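Local coordinates for uncharacterized protein C4B3.07 (Schizosaccharomyces pombe, PDB 3QTM) that is required for correct translation termination, stabilises the hypoxic transcription factor Sre1N and directly inhibits Ofd1, probably the route to that stabilisation, at residues G116-S119 with R120-A124; R107-L110 with G111-A114. All blocks are in the same frame, centred on the assembly; numbering follows the deposited sequence.

Interaction 1 (G116-S119 with R120-A124); sequences GNES and RLFLA
The N-terminal cap of helix 119-142 is built here, where Glu118 and Ser119 hand their carbonyls to Phe122 and Leu123 in the first turn. Phe122 N donates to Glu118 O (2.8 Å), and Leu123 N follows with Ser119 O at 3.0 Å. Ahead of the turn, Asn117 OD1 caps the helix by accepting from Ser119 N at 3.0 Å, the donor standing above the carbonyl plane. Two waters extend the cap, accepting from Leu121 N and Arg120 N and lying within reach of Asn117 O and Asn117 OD1 respectively. Glu118 reaches forward across the Phe122 ring. With CG wedged between backbone N and carbonyl carbon (chi1 63°), its CG lies over one face in a CH-pi contact, 3.9 Å from the ring centroid, and the carboxylate reaches the rim, CD 3.4 Å from CZ, its plane 25° from the ring's. Tyr165 meets the same ring edge-to-face. Were Phe122 an alanine, the Glu118 methylene would probably lose its aromatic platform and the carboxylate be freer to swing. Side chain and water thus share the work of satisfying the first-turn amides, while the acid's aliphatic part lies against the ring.

Interaction 2 (R107-L110 with G111-A114); sequences RAQL and GLDA
Near the end of helix 97-110, the chain runs out through a tightened turn in which Gly111 and Leu112 bond three residues back. Gly111 N donates to Ala108 O at 2.9 Å, with a bent N-H...O angle of 136°; Leu112 N donates to Gln109 O at 3.0 Å and is straighter, at 162°. Residues 111-113 keep helical backbone angles, but the regular bonding has lapsed. A third bond of the same span, Ala114 N to Gly111 O, carries the turn onward before Ala114 adopts extended angles. A beta carbon on Gly111 would sit tightly against Ala108 O.

The side chains add a modest contact. Leu112 has CG anti to its carbonyl carbon (chi1 -74°), which lays the branch back along Gln109: CB is 3.4 Å from Gln109 O, and CD1 comes to 4.0 Å from Gln109 CA. Within the helical turn before Gly111, Leu110 CD1 rests 3.6 Å above the centre of the Arg107 guanidinium plane, a methyl group over the flat of the charged group. The polar ends find partners on adjacent helices: Arg107 NH1 bonds to His70 ND1, and Gln109 NE2 to Tyr129 OH.

Those partners place the turn between two helices. Arg107, Ala108 and Ala114 pack on helix 67-82, and Lys67 of that helix also bonds to Ala114 O. From helix 119-142, Leu125 meets Ala108, Gln109 and Leu112.

Interaction 2 lies at the end of helix 97-110 and interaction 1 opens helix 119-142, so they bracket one interhelical loop, their centres about 9 Å apart. Both are partly buried and both pack on helix 67-82, whose Lys67 bonds to carbonyls of Ala114 and Gly116. They meet through Leu121, a buried residue of interaction 1: its CD2 is 3.4 Å from Gly111 C, and its CD1 packs on Ala108 O. The chemistry differs with the helix end. At the start, a side-chain cap and waters serve amides; at the finish, the backbone bonds to itself over shorter spans. Each has surface residues: Leu110 and Asp113 in interaction 2, Gly116 and Asn117 in interaction 1.

Interaction 1 (G116-S119 with R120-A124)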
# COMPACT_ATOMS: atom_id res chain seq x y z
N GLY A 116 -3.91 15.10 21.35
CA GLY A 116 -4.20 13.67 21.33
C GLY A 116 -3.26 12.78 20.54
O GLY A 116 -2.35 13.27 19.87
N ASN A 117 -3.49 11.48 20.61
CA ASN A 117 -2.72 10.51 19.84
C ASN A 117 -2.74 10.80 18.33
O ASN A 117 -3.79 11.11 17.76
CB ASN A 117 -3.22 9.08 20.12
CG ASN A 117 -2.35 8.02 19.48
OD1 ASN A 117 -2.45 7.73 18.28
ND2 ASN A 117 -1.48 7.43 20.28
N GLU A 118 -1.58 10.66 17.69
CA GLU A 118 -1.38 11.14 16.31
C GLU A 118 -1.35 10.05 15.22
O GLU A 118 -1.25 10.36 14.03
CB GLU A 118 -0.09 11.97 16.25
CG GLU A 118 1.15 11.17 16.58
CD GLU A 118 2.37 12.05 16.89
OE1 GLU A 118 2.19 13.26 17.18
OE2 GLU A 118 3.50 11.52 16.86
N SER A 119 -1.43 8.79 15.62
CA SER A 119 -1.33 7.67 14.68
C SER A 119 -2.35 7.73 13.53
O SER A 119 -1.99 7.64 12.36
CB SER A 119 -1.46 6.34 15.43
OG SER A 119 -0.36 6.17 16.31
N ARG A 120 -3.62 7.90 13.88
CA ARG A 120 -4.67 7.92 12.86
C ARG A 120 -4.51 9.14 11.96
O ARG A 120 -4.76 9.07 10.78
CB ARG A 120 -6.07 7.86 13.49
CG ARG A 120 -6.44 6.49 14.03
CD ARG A 120 -7.68 6.52 14.93
NE ARG A 120 -7.85 5.22 15.59
CZ ARG A 120 -8.68 4.27 15.18
NH1 ARG A 120 -9.48 4.46 14.14
NH2 ARG A 120 -8.73 3.12 15.84
N LEU A 121 -4.05 10.25 12.53
CA LEU A 121 -3.85 11.46 11.75
C LEU A 121 -2.70 11.27 10.78
O LEU A 121 -2.79 11.67 9.61
CB LEU A 121 -3.60 12.68 12.65
CG LEU A 121 -3.66 14.01 11.88
CD1 LEU A 121 -5.12 14.31 11.45
CD2 LEU A 121 -3.04 15.18 12.66
N PHE A 122 -1.62 10.65 11.26
CA PHE A 122 -0.44 10.43 10.43
C PHE A 122 -0.80 9.54 9.25
O PHE A 122 -0.33 9.77 8.14
CB PHE A 122 0.71 9.82 11.25
CG PHE A 122 1.47 10.84 12.07
CD1 PHE A 122 0.96 12.11 12.28
CD2 PHE A 122 2.69 10.50 12.65
CE1 PHE A 122 1.66 13.04 13.04
CE2 PHE A 122 3.39 11.42 13.42
CZ PHE A 122 2.88 12.70 13.61
N LEU A 123 -1.66 8.56 9.50
CA LEU A 123 -2.08 7.65 8.44
C LEU A 123 -2.94 8.39 7.42
O LEU A 123 -2.74 8.22 6.22
CB LEU A 123 -2.81 6.42 9.01
CG LEU A 123 -3.40 5.38 8.03
CD1 LEU A 123 -2.32 4.69 7.19
CD2 LEU A 123 -4.23 4.32 8.76
N ALA A 124 -3.88 9.20 7.89
CA ALA A 124 -4.74 10.01 7.01
C ALA A 124 -3.92 10.96 6.15
O ALA A 124 -4.22 11.15 4.96
CB ALA A 124 -5.75 10.81 7.84
O HOH W 1 -4.83 10.80 15.40
O HOH W 2 -4.75 7.65 16.63

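Interaction 2 (R107-L110 with G111-A114)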
# COMPACT_ATOMS: atom_id res chain seq x y z
N ARG A 107 -7.80 19.21 5.75
CA ARG A 107 -8.50 18.79 6.96
C ARG A 107 -7.53 18.09 7.91
O ARG A 107 -7.50 18.36 9.10
CB ARG A 107 -9.68 17.88 6.63
CG ARG A 107 -10.33 17.19 7.85
CD ARG A 107 -10.57 18.16 9.02
NE ARG A 107 -11.39 19.30 8.62
CZ ARG A 107 -11.72 20.31 9.41
NH1 ARG A 107 -11.32 20.35 10.68
NH2 ARG A 107 -12.47 21.30 8.94
N ALA A 108 -6.71 17.19 7.37
CA ALA A 108 -5.76 16.46 8.20
C ALA A 108 -4.66 17.39 8.75
O ALA A 108 -4.24 17.26 9.90
CB ALA A 108 -5.16 15.27 7.42
N GLN A 109 -4.21 18.34 7.93
CA GLN A 109 -3.20 19.29 8.41
C GLN A 109 -3.74 20.15 9.56
O GLN A 109 -3.00 20.51 10.48
CB GLN A 109 -2.64 20.14 7.26
CG GLN A 109 -1.74 19.34 6.32
CD GLN A 109 -1.37 20.12 5.05
OE1 GLN A 109 -1.96 21.15 4.73
NE2 GLN A 109 -0.38 19.60 4.33
N LEU A 110 -5.03 20.47 9.52
CA LEU A 110 -5.66 21.19 10.62
C LEU A 110 -5.53 20.43 11.94
O LEU A 110 -5.51 21.04 13.01
CB LEU A 110 -7.13 21.46 10.32
CG LEU A 110 -7.38 22.60 9.33
CD1 LEU A 110 -8.86 22.62 8.92
CD2 LEU A 110 -6.95 23.92 9.96
N GLY A 111 -5.43 19.10 11.85
CA GLY A 111 -5.29 18.27 13.03
C GLY A 111 -3.92 18.30 13.68
O GLY A 111 -3.78 17.85 14.82
N LEU A 112 -2.91 18.81 12.98
CA LEU A 112 -1.54 18.74 13.48
C LEU A 112 -1.34 19.51 14.79
O LEU A 112 -0.48 19.17 15.58
CB LEU A 112 -0.54 19.25 12.43
CG LEU A 112 -0.28 18.32 11.24
CD1 LEU A 112 0.45 19.06 10.13
CD2 LEU A 112 0.49 17.07 11.67
N ASP A 113 -2.15 20.54 15.00
CA ASP A 113 -2.11 21.34 16.23
C ASP A 113 -3.09 20.85 17.30
O ASP A 113 -3.06 21.32 18.43
CB ASP A 113 -2.41 22.81 15.93
CG ASP A 113 -1.31 23.47 15.11
OD1 ASP A 113 -1.64 24.25 14.19
OD2 ASP A 113 -0.12 23.20 15.39
N ALA A 114 -3.97 19.92 16.93
CA ALA A 114 -4.98 19.43 17.87
C ALA A 114 -4.32 18.54 18.92
O ALA A 114 -3.24 17.97 18.66
CB ALA A 114 -6.05 18.68 17.13